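Local structure of lovastatin nonaketide synthase, polyketide synthase component (Aspergillus terreus, 7CPX) at residues 1645-1650 and 1689-1694; 1669-1674 and 1683-1688; 1721-1726 and 1752-1757. The protein builds, together with its partner LovC, the dihydromonacolin L nonaketide of lovastatin from nine malonyl-CoA units, using NADPH and S-adenosylmethionine. The protein carries 2 engineered substitutions. One frame throughout, in Å; residues are numbered along the deposited sequence.

Interaction 1. Residues 1645-1650 and 1689-1694; sequences VVVGGQ and STFVML
Val-1645 and Phe-1691 stand side by side on one face of two parallel neighbouring strands, the CG1 methyl of the valine reaching CE1 of the ring at 3.3 Å. Its other methyl, CG2, lies above a ring face near the rim, while Val-1647 CG2 comes to the ring's edge, 3.8 Å from CD1. Two residue pairs further along, on the same face, Met-1693 repeats the theme with a flexible chain. Bends at chi2 (-65°) and chi3 (-67°) curl it back, so that SD rests 3.4 Å from Val-1647 CG2 and CE 3.4 Å from Val-1647 CB. Branched valines suit the extended backbone, and the thioether folds to fit beside them. The opposite face carries Val-1646, Val-1692 and Leu-1694, with Val-1646 CG1 4.2 Å from Leu-1694 CD1; helix 1652-1664 packs on this side.

The backbones hold these pairs in register. Val-1645 N donates to Thr-1690 O at 2.9 Å, its O accepts from Val-1692 N, and Val-1647 N donates to Val-1692 O at 2.9 Å; Leu-1694 N bonds to Val-1647 O. Val-1646 directs its own polar groups the other way, to Gln-1671 and Tyr-1673 of the next strand. Beyond the last bridge, Gly-1648 and Gly-1649 adopt positive phi, as the chain leaves the sheet toward helix 1652-1664. Thr-1690 OG1 is bound by Asp-1784. With aliphatic groups on one face, and aliphatic, aromatic and sulfur groups on the other, the contact is consistent with stability drawn from apolar burial together with strand pairing.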
loop_
_atom_site.group_PDB
_atom_site.type_symbol
_atom_site.label_atom_id
_atom_site.label_comp_id
_atom_site.label_asym_id
_atom_site.label_seq_id
_atom_site.Cartn_x
_atom_site.Cartn_y
_atom_site.Cartn_z
ATOM N N VAL A 1645 -18.064 -88.982 -4.162
ATOM C CA VAL A 1645 -19.472 -89.135 -4.505
ATOM C C VAL A 1645 -19.718 -88.406 -5.817
ATOM O O VAL A 1645 -19.483 -87.197 -5.911
ATOM C CB VAL A 1645 -20.397 -88.586 -3.406
ATOM C CG1 VAL A 1645 -21.848 -88.867 -3.749
ATOM C CG2 VAL A 1645 -20.034 -89.176 -2.048
ATOM N N VAL A 1646 -20.198 -89.129 -6.820
ATOM C CA VAL A 1646 -20.507 -88.562 -8.127
ATOM C C VAL A 1646 -22.013 -88.384 -8.228
ATOM O O VAL A 1646 -22.779 -89.302 -7.907
ATOM C CB VAL A 1646 -19.980 -89.451 -9.264
ATOM C CG1 VAL A 1646 -20.147 -88.743 -10.597
ATOM C CG2 VAL A 1646 -18.526 -89.814 -9.024
ATOM N N VAL A 1647 -22.437 -87.199 -8.656
ATOM C CA VAL A 1647 -23.846 -86.858 -8.803
ATOM C C VAL A 1647 -24.070 -86.385 -10.231
ATOM O O VAL A 1647 -23.324 -85.537 -10.733
ATOM C CB VAL A 1647 -24.279 -85.779 -7.796
ATOM C CG1 VAL A 1647 -25.789 -85.615 -7.808
ATOM C CG2 VAL A 1647 -23.782 -86.123 -6.401
ATOM N N GLY A 1648 -25.101 -86.931 -10.879
ATOM C CA GLY A 1648 -25.417 -86.608 -12.256
ATOM C C GLY A 1648 -25.336 -87.845 -13.139
ATOM O O GLY A 1648 -25.754 -88.936 -12.743
ATOM N N GLY A 1649 -24.787 -87.660 -14.337
ATOM C CA GLY A 1649 -24.632 -88.759 -15.265
ATOM C C GLY A 1649 -25.888 -89.155 -16.004
ATOM O O GLY A 1649 -25.909 -90.224 -16.622
ATOM N N GLN A 1650 -26.944 -88.340 -15.952
ATOM C CA GLN A 1650 -28.185 -88.699 -16.629
ATOM C C GLN A 1650 -28.058 -88.549 -18.141
ATOM O O GLN A 1650 -28.479 -89.434 -18.896
ATOM C CB GLN A 1650 -29.333 -87.842 -16.099
ATOM C CG GLN A 1650 -30.710 -88.277 -16.573
ATOM C CD GLN A 1650 -31.113 -89.633 -16.028
ATOM O OE1 GLN A 1650 -30.402 -90.224 -15.214
ATOM N NE2 GLN A 1650 -32.258 -90.132 -16.475
ATOM N N SER A 1689 -17.049 -85.859 2.254
ATOM C CA SER A 1689 -17.113 -86.322 0.879
ATOM C C SER A 1689 -16.406 -85.362 -0.068
ATOM O O SER A 1689 -16.366 -84.148 0.149
ATOM C CB SER A 1689 -18.568 -86.474 0.443
ATOM O OG SER A 1689 -18.652 -86.846 -0.921
ATOM N N THR A 1690 -15.847 -85.929 -1.131
ATOM C CA THR A 1690 -15.389 -85.169 -2.287
ATOM C C THR A 1690 -16.398 -85.411 -3.404
ATOM O O THR A 1690 -16.525 -86.533 -3.903
ATOM C CB THR A 1690 -13.982 -85.587 -2.705
ATOM O OG1 THR A 1690 -13.083 -85.420 -1.602
ATOM C CG2 THR A 1690 -13.504 -84.744 -3.874
ATOM N N PHE A 1691 -17.131 -84.370 -3.775
ATOM C CA PHE A 1691 -18.222 -84.511 -4.726
ATOM C C PHE A 1691 -17.780 -84.123 -6.132
ATOM O O PHE A 1691 -17.028 -83.166 -6.334
ATOM C CB PHE A 1691 -19.416 -83.654 -4.311
ATOM C CG PHE A 1691 -20.311 -84.299 -3.295
ATOM C CD1 PHE A 1691 -21.364 -85.101 -3.691
ATOM C CD2 PHE A 1691 -20.113 -84.081 -1.943
ATOM C CE1 PHE A 1691 -22.197 -85.688 -2.759
ATOM C CE2 PHE A 1691 -20.944 -84.662 -1.006
ATOM C CZ PHE A 1691 -21.986 -85.468 -1.413
ATOM N N VAL A 1692 -18.256 -84.889 -7.107
ATOM C CA VAL A 1692 -18.068 -84.602 -8.523
ATOM C C VAL A 1692 -19.459 -84.517 -9.129
ATOM O O VAL A 1692 -20.148 -85.536 -9.261
ATOM C CB VAL A 1692 -17.223 -85.670 -9.230
ATOM C CG1 VAL A 1692 -17.041 -85.313 -10.696
ATOM C CG2 VAL A 1692 -15.879 -85.820 -8.538
ATOM N N MET A 1693 -19.875 -83.312 -9.498
ATOM C CA MET A 1693 -21.261 -83.034 -9.855
ATOM C C MET A 1693 -21.364 -82.857 -11.363
ATOM O O MET A 1693 -20.868 -81.870 -11.916
ATOM C CB MET A 1693 -21.758 -81.791 -9.124
ATOM C CG MET A 1693 -21.437 -81.779 -7.637
ATOM S SD MET A 1693 -22.276 -83.079 -6.718
ATOM C CE MET A 1693 -23.977 -82.548 -6.879
ATOM N N LEU A 1694 -22.009 -83.816 -12.022
ATOM C CA LEU A 1694 -22.357 -83.713 -13.431
ATOM C C LEU A 1694 -23.779 -83.209 -13.632
ATOM O O LEU A 1694 -24.283 -83.237 -14.760
ATOM C CB LEU A 1694 -22.184 -85.070 -14.117
ATOM C CG LEU A 1694 -20.752 -85.500 -14.446
ATOM C CD1 LEU A 1694 -19.869 -85.494 -13.208
ATOM C CD2 LEU A 1694 -20.752 -86.876 -15.094
#

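Interaction 2. Residues 1669-1674 and 1683-1688; sequences PLQTYK and EELPMK
Gln-1671 and Tyr-1673 project from the same side of strand 1670-1673 and meet Leu-1685 and Pro-1686 of the loop that passes over them. The glutamine leaves CB with CG beside its backbone N (chi1 -62°) and then runs straight, which carries the amide out to the loop while CB and CG stay behind. CD is the first atom to arrive, 3.7 Å from Pro-1686 CD, the proline approaching from the opposite direction. OE1 then sits among three neighbours: Leu-1685 CD2 at 3.2 Å, Pro-1686 CD at 3.4 Å, and the hydroxyl of Tyr-1673, whose OH donates a hydrogen bond to OE1 over 3.2 Å. That donor stands above the amide's carbonyl plane, about 75° out of it, although OE1 itself lies in the plane of the tyrosine ring, at its edge. NE2, the last atom, lies 3.6 Å from Pro-1686 CD.

Leu-1685 answers with one methyl. Its CD2 lies obliquely to the tyrosine ring, 3.5 Å from CZ, and so touches both polar side chains at once. These are apt residues for a partly exposed border: both pack on Val-1645 of the neighbouring strand, while their ends meet the loop, linked by the one OH to OE1 bond. Leu-1685 is buried deeper, against Leu-1715 and Tyr-1719 of helix 1705-1719.

Strand 1670-1673 is an outer strand of the sheet in this chain, and strand 1644-1647 separates it from strand 1689-1693. Residues 1683-1688 thus form the return limb of a beta-alpha-beta crossover that skips one strand, a connection at home in Rossmann-like alpha/beta folds.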
loop_
_atom_site.group_PDB
_atom_site.type_symbol
_atom_site.label_atom_id
_atom_site.label_comp_id
_atom_site.label_asym_id
_atom_site.label_seq_id
_atom_site.Cartn_x
_atom_site.Cartn_y
_atom_site.Cartn_z
ATOM N N PRO A 1669 -13.094 -94.982 -2.236
ATOM C CA PRO A 1669 -14.508 -95.225 -1.933
ATOM C C PRO A 1669 -15.386 -94.406 -2.865
ATOM O O PRO A 1669 -15.105 -93.238 -3.143
ATOM C CB PRO A 1669 -14.647 -94.777 -0.475
ATOM C CG PRO A 1669 -13.265 -94.855 0.083
ATOM C CD PRO A 1669 -12.347 -94.520 -1.053
ATOM N N LEU A 1670 -16.460 -95.025 -3.351
ATOM C CA LEU A 1670 -17.269 -94.418 -4.395
ATOM C C LEU A 1670 -18.750 -94.535 -4.072
ATOM O O LEU A 1670 -19.226 -95.590 -3.644
ATOM C CB LEU A 1670 -16.991 -95.068 -5.757
ATOM C CG LEU A 1670 -17.793 -94.506 -6.934
ATOM C CD1 LEU A 1670 -17.493 -93.030 -7.134
ATOM C CD2 LEU A 1670 -17.500 -95.287 -8.203
ATOM N N GLN A 1671 -19.467 -93.435 -4.287
ATOM C CA GLN A 1671 -20.921 -93.420 -4.308
ATOM C C GLN A 1671 -21.369 -92.735 -5.588
ATOM O O GLN A 1671 -20.669 -91.871 -6.120
ATOM C CB GLN A 1671 -21.509 -92.693 -3.093
ATOM C CG GLN A 1671 -21.178 -93.333 -1.758
ATOM C CD GLN A 1671 -21.843 -92.622 -0.595
ATOM O OE1 GLN A 1671 -22.329 -91.500 -0.736
ATOM N NE2 GLN A 1671 -21.872 -93.275 0.560
ATOM N N THR A 1672 -22.538 -93.127 -6.089
ATOM C CA THR A 1672 -23.054 -92.574 -7.333
ATOM C C THR A 1672 -24.546 -92.316 -7.210
ATOM O O THR A 1672 -25.282 -93.127 -6.641
ATOM C CB THR A 1672 -22.786 -93.508 -8.517
ATOM O OG1 THR A 1672 -23.366 -94.794 -8.260
ATOM C CG2 THR A 1672 -21.293 -93.662 -8.742
ATOM N N TYR A 1673 -24.983 -91.179 -7.748
ATOM C CA TYR A 1673 -26.390 -90.805 -7.748
ATOM C C TYR A 1673 -26.724 -90.151 -9.077
ATOM O O TYR A 1673 -25.977 -89.292 -9.555
ATOM C CB TYR A 1673 -26.708 -89.857 -6.587
ATOM C CG TYR A 1673 -26.351 -90.429 -5.235
ATOM C CD1 TYR A 1673 -27.255 -91.207 -4.528
ATOM C CD2 TYR A 1673 -25.105 -90.197 -4.670
ATOM C CE1 TYR A 1673 -26.932 -91.734 -3.295
ATOM C CE2 TYR A 1673 -24.773 -90.721 -3.438
ATOM C CZ TYR A 1673 -25.689 -91.488 -2.755
ATOM O OH TYR A 1673 -25.359 -92.011 -1.526
ATOM N N LYS A 1674 -27.848 -90.559 -9.671
ATOM C CA LYS A 1674 -28.219 -90.042 -10.983
ATOM C C LYS A 1674 -28.510 -88.548 -10.930
ATOM O O LYS A 1674 -28.130 -87.802 -11.841
ATOM C CB LYS A 1674 -29.431 -90.802 -11.521
ATOM C CG LYS A 1674 -29.244 -92.309 -11.590
ATOM C CD LYS A 1674 -28.082 -92.689 -12.492
ATOM C CE LYS A 1674 -27.941 -94.194 -12.612
ATOM N NZ LYS A 1674 -26.784 -94.575 -13.467
ATOM N N GLU A 1683 -29.756 -92.370 1.636
ATOM C CA GLU A 1683 -29.913 -92.755 3.034
ATOM C C GLU A 1683 -28.677 -92.406 3.853
ATOM O O GLU A 1683 -28.795 -91.978 5.007
ATOM C CB GLU A 1683 -30.210 -94.252 3.137
ATOM C CG GLU A 1683 -31.544 -94.676 2.532
ATOM C CD GLU A 1683 -31.532 -94.679 1.015
ATOM O OE1 GLU A 1683 -30.487 -94.336 0.425
ATOM O OE2 GLU A 1683 -32.569 -95.028 0.412
ATOM N N GLU A 1684 -27.488 -92.578 3.278
ATOM C CA GLU A 1684 -26.239 -92.332 3.985
ATOM C C GLU A 1684 -25.249 -91.665 3.044
ATOM O O GLU A 1684 -25.111 -92.080 1.889
ATOM C CB GLU A 1684 -25.648 -93.636 4.532
ATOM C CG GLU A 1684 -24.319 -93.467 5.251
ATOM C CD GLU A 1684 -23.792 -94.771 5.816
ATOM O OE1 GLU A 1684 -24.485 -95.801 5.679
ATOM O OE2 GLU A 1684 -22.685 -94.767 6.394
ATOM N N LEU A 1685 -24.568 -90.637 3.539
ATOM C CA LEU A 1685 -23.521 -89.950 2.800
ATOM C C LEU A 1685 -22.368 -89.648 3.743
ATOM O O LEU A 1685 -22.588 -89.399 4.935
ATOM C CB LEU A 1685 -24.027 -88.640 2.178
ATOM C CG LEU A 1685 -25.156 -88.758 1.155
ATOM C CD1 LEU A 1685 -25.646 -87.378 0.760
ATOM C CD2 LEU A 1685 -24.697 -89.528 -0.070
ATOM N N PRO A 1686 -21.132 -89.659 3.244
ATOM C CA PRO A 1686 -20.001 -89.249 4.084
ATOM C C PRO A 1686 -19.895 -87.734 4.167
ATOM O O PRO A 1686 -20.029 -87.025 3.166
ATOM C CB PRO A 1686 -18.789 -89.861 3.372
ATOM C CG PRO A 1686 -19.204 -89.986 1.950
ATOM C CD PRO A 1686 -20.697 -90.147 1.924
ATOM N N MET A 1687 -19.654 -87.239 5.380
ATOM C CA MET A 1687 -19.616 -85.800 5.611
ATOM C C MET A 1687 -18.292 -85.165 5.212
ATOM O O MET A 1687 -18.222 -83.934 5.112
ATOM C CB MET A 1687 -19.913 -85.497 7.081
ATOM C CG MET A 1687 -21.394 -85.546 7.415
ATOM S SD MET A 1687 -21.771 -85.007 9.092
ATOM C CE MET A 1687 -23.560 -84.949 9.025
ATOM N N LYS A 1688 -17.247 -85.959 4.982
ATOM C CA LYS A 1688 -15.999 -85.475 4.409
ATOM C C LYS A 1688 -15.905 -85.838 2.932
ATOM O O LYS A 1688 -14.818 -86.093 2.408
ATOM C CB LYS A 1688 -14.801 -86.033 5.175
ATOM C CG LYS A 1688 -14.790 -85.681 6.655
ATOM C CD LYS A 1688 -14.756 -84.176 6.876
ATOM C CE LYS A 1688 -14.665 -83.833 8.352
ATOM N NZ LYS A 1688 -14.678 -82.362 8.579
#

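Interaction 3. Residues 1721-1726 and 1752-1757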
loop_
_atom_site.group_PDB
_atom_site.type_symbol
_atom_site.label_atom_id
_atom_site.label_comp_id
_atom_site.label_asym_id
_atom_site.label_seq_id
_atom_site.Cartn_x
_atom_site.Cartn_y
_atom_site.Cartn_z
ATOM N N SER A 1721 -16.828 -81.848 1.928
ATOM C CA SER A 1721 -15.612 -81.117 2.258
ATOM C C SER A 1721 -14.899 -80.608 1.017
ATOM O O SER A 1721 -14.257 -79.553 1.066
ATOM C CB SER A 1721 -14.656 -82.007 3.058
ATOM O OG SER A 1721 -14.260 -83.137 2.301
ATOM N N ASN A 1722 -15.004 -81.341 -0.089
ATOM C CA ASN A 1722 -14.515 -80.912 -1.388
ATOM C C ASN A 1722 -15.584 -81.225 -2.423
ATOM O O ASN A 1722 -16.377 -82.153 -2.250
ATOM C CB ASN A 1722 -13.202 -81.612 -1.759
ATOM C CG ASN A 1722 -12.078 -81.290 -0.796
ATOM O OD1 ASN A 1722 -12.054 -80.221 -0.187
ATOM N ND2 ASN A 1722 -11.136 -82.215 -0.657
ATOM N N THR A 1723 -15.618 -80.435 -3.492
ATOM C CA THR A 1723 -16.583 -80.700 -4.549
ATOM C C THR A 1723 -16.137 -80.051 -5.849
ATOM O O THR A 1723 -15.540 -78.969 -5.854
ATOM C CB THR A 1723 -17.980 -80.199 -4.182
ATOM O OG1 THR A 1723 -18.386 -80.759 -2.927
ATOM C CG2 THR A 1723 -18.972 -80.598 -5.269
ATOM N N VAL A 1724 -16.457 -80.728 -6.950
ATOM C CA VAL A 1724 -16.213 -80.236 -8.299
ATOM C C VAL A 1724 -17.506 -80.360 -9.089
ATOM O O VAL A 1724 -18.098 -81.444 -9.156
ATOM C CB VAL A 1724 -15.084 -81.018 -8.997
ATOM C CG1 VAL A 1724 -14.749 -80.380 -10.336
ATOM C CG2 VAL A 1724 -13.858 -81.092 -8.105
ATOM N N TRP A 1725 -17.942 -79.257 -9.685
ATOM C CA TRP A 1725 -19.091 -79.237 -10.576
ATOM C C TRP A 1725 -18.609 -79.162 -12.016
ATOM O O TRP A 1725 -17.601 -78.517 -12.310
ATOM C CB TRP A 1725 -20.003 -78.048 -10.268
ATOM C CG TRP A 1725 -20.782 -78.196 -9.000
ATOM C CD1 TRP A 1725 -22.083 -78.582 -8.878
ATOM C CD2 TRP A 1725 -20.310 -77.956 -7.669
ATOM N NE1 TRP A 1725 -22.452 -78.600 -7.556
ATOM C CE2 TRP A 1725 -21.381 -78.219 -6.793
ATOM C CE3 TRP A 1725 -19.087 -77.540 -7.135
ATOM C CZ2 TRP A 1725 -21.264 -78.086 -5.411
ATOM C CZ3 TRP A 1725 -18.975 -77.401 -5.765
ATOM C CH2 TRP A 1725 -20.056 -77.676 -4.917
ATOM N N LEU A 1726 -19.319 -79.847 -12.907
ATOM C CA LEU A 1726 -19.026 -79.830 -14.335
ATOM C C LEU A 1726 -20.195 -79.188 -15.064
ATOM O O LEU A 1726 -21.340 -79.623 -14.905
ATOM C CB LEU A 1726 -18.781 -81.240 -14.865
ATOM C CG LEU A 1726 -17.662 -82.045 -14.207
ATOM C CD1 LEU A 1726 -17.436 -83.325 -14.986
ATOM C CD2 LEU A 1726 -16.385 -81.227 -14.125
ATOM N N PRO A 1752 -15.210 -71.658 3.665
ATOM C CA PRO A 1752 -13.818 -71.739 3.198
ATOM C C PRO A 1752 -13.217 -73.121 3.357
ATOM O O PRO A 1752 -12.373 -73.520 2.543
ATOM C CB PRO A 1752 -13.095 -70.696 4.064
ATOM C CG PRO A 1752 -13.975 -70.502 5.254
ATOM C CD PRO A 1752 -15.373 -70.690 4.762
ATOM N N ASP A 1753 -13.628 -73.870 4.382
ATOM C CA ASP A 1753 -13.175 -75.247 4.522
ATOM C C ASP A 1753 -13.701 -76.137 3.406
ATOM O O ASP A 1753 -13.141 -77.214 3.172
ATOM C CB ASP A 1753 -13.611 -75.805 5.877
ATOM C CG ASP A 1753 -13.135 -74.955 7.039
ATOM O OD1 ASP A 1753 -12.059 -74.331 6.917
ATOM O OD2 ASP A 1753 -13.836 -74.909 8.070
ATOM N N LEU A 1754 -14.756 -75.713 2.714
ATOM C CA LEU A 1754 -15.357 -76.496 1.636
ATOM C C LEU A 1754 -14.686 -76.107 0.326
ATOM O O LEU A 1754 -14.968 -75.048 -0.241
ATOM C CB LEU A 1754 -16.861 -76.260 1.576
ATOM C CG LEU A 1754 -17.583 -76.844 0.360
ATOM C CD1 LEU A 1754 -17.298 -78.330 0.226
ATOM C CD2 LEU A 1754 -19.077 -76.592 0.455
ATOM N N GLY A 1755 -13.794 -76.964 -0.161
ATOM C CA GLY A 1755 -13.199 -76.755 -1.464
ATOM C C GLY A 1755 -14.253 -76.788 -2.549
ATOM O O GLY A 1755 -15.010 -77.756 -2.654
ATOM N N VAL A 1756 -14.320 -75.737 -3.359
ATOM C CA VAL A 1756 -15.312 -75.611 -4.419
ATOM C C VAL A 1756 -14.584 -75.410 -5.737
ATOM O O VAL A 1756 -13.736 -74.516 -5.853
ATOM C CB VAL A 1756 -16.278 -74.446 -4.146
ATOM C CG1 VAL A 1756 -17.131 -74.171 -5.369
ATOM C CG2 VAL A 1756 -17.149 -74.751 -2.942
ATOM N N HIS A 1757 -14.908 -76.237 -6.727
ATOM C CA HIS A 1757 -14.346 -76.094 -8.060
ATOM C C HIS A 1757 -15.451 -76.209 -9.098
ATOM O O HIS A 1757 -16.425 -76.939 -8.912
ATOM C CB HIS A 1757 -13.268 -77.144 -8.327
ATOM C CG HIS A 1757 -12.096 -77.046 -7.403
ATOM N ND1 HIS A 1757 -10.824 -76.756 -7.843
ATOM C CD2 HIS A 1757 -12.007 -77.187 -6.060
ATOM C CE1 HIS A 1757 -9.999 -76.731 -6.812
ATOM N NE2 HIS A 1757 -10.692 -76.987 -5.718
#
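The indole of Trp-1725 meets residues 1752-1757 along its benzene side: His-1757 O lies in the ring plane at the edge, 3.3 Å from CE3, and Val-1756 CG1 approaches CZ3 obliquely at 3.7 Å. One indole face is occupied near its rim by CG2 of Thr-1723, two residues back on the same strand. The imidazole of His-1757 has Thr-1723 O near its plane at the edge, 4.0 Å from CD2, whereas Val-1724 CG2 meets His-1757 CB at 4.0 Å.

Thr-1723 and Val-1756 form one bridging pair and Val-1724 and His-1757 the next, on opposite faces of two parallel strands. The valines suit the twisted, extended chain; the wide indole spans from Val-1756 toward Leu-1744 of helix 1735-1750, which covers this face. On the other, Val-1724 and His-1757 pack against Leu-1779 of helix 1775-1784, and Asn-1722 ND2 is bound by Asp-1784. Gly-1755 lies opposite Asn-1722, its lack of a side chain leaving room for Asn-1722 OD1.

Four backbone bonds join the strands. Gly-1755 N donates to Ser-1721 O at 2.9 Å, Thr-1723 N to Gly-1755 O and His-1757 N to Thr-1723 O, all three somewhat bent. Trp-1725 N reaches His-1757 O at 2.9 Å almost straight, 170°. His-1757 O therefore receives an amide N-H and also faces the indole edge, whose slightly positive C-H groups suit a carbonyl oxygen. The chemistry implies a pairing fixed by backbone bonds, with apolar groups on the Val-1756 and Trp-1725 side and polar Asn-1722 and His-1757 among aliphatic neighbours on the other.

Overall arrangement
From the N terminus, 1645-1650 opens the first loop, and 1669-1674 follows on the outer strand beside it. Interaction 2 closes a short loop at 1683-1688, nested inside the longer one that interaction 1 closes at 1689-1694. Interaction 3 comes next in series, spanning helix 1735-1750 to complete a beta-alpha-beta unit. All three reach one mixed sheet, where strands 1670-1673, 1644-1647, 1689-1693, 1720-1728 and 1755-1761 lie in that order. Val-1646 bonds interaction 1 to interaction 2, and Phe-1691 and Met-1693 bond it to Val-1724 of interaction 3. This Rossmann-like sheet is consistent with the non-catalytic pseudo-ketoreductase part of related synthases.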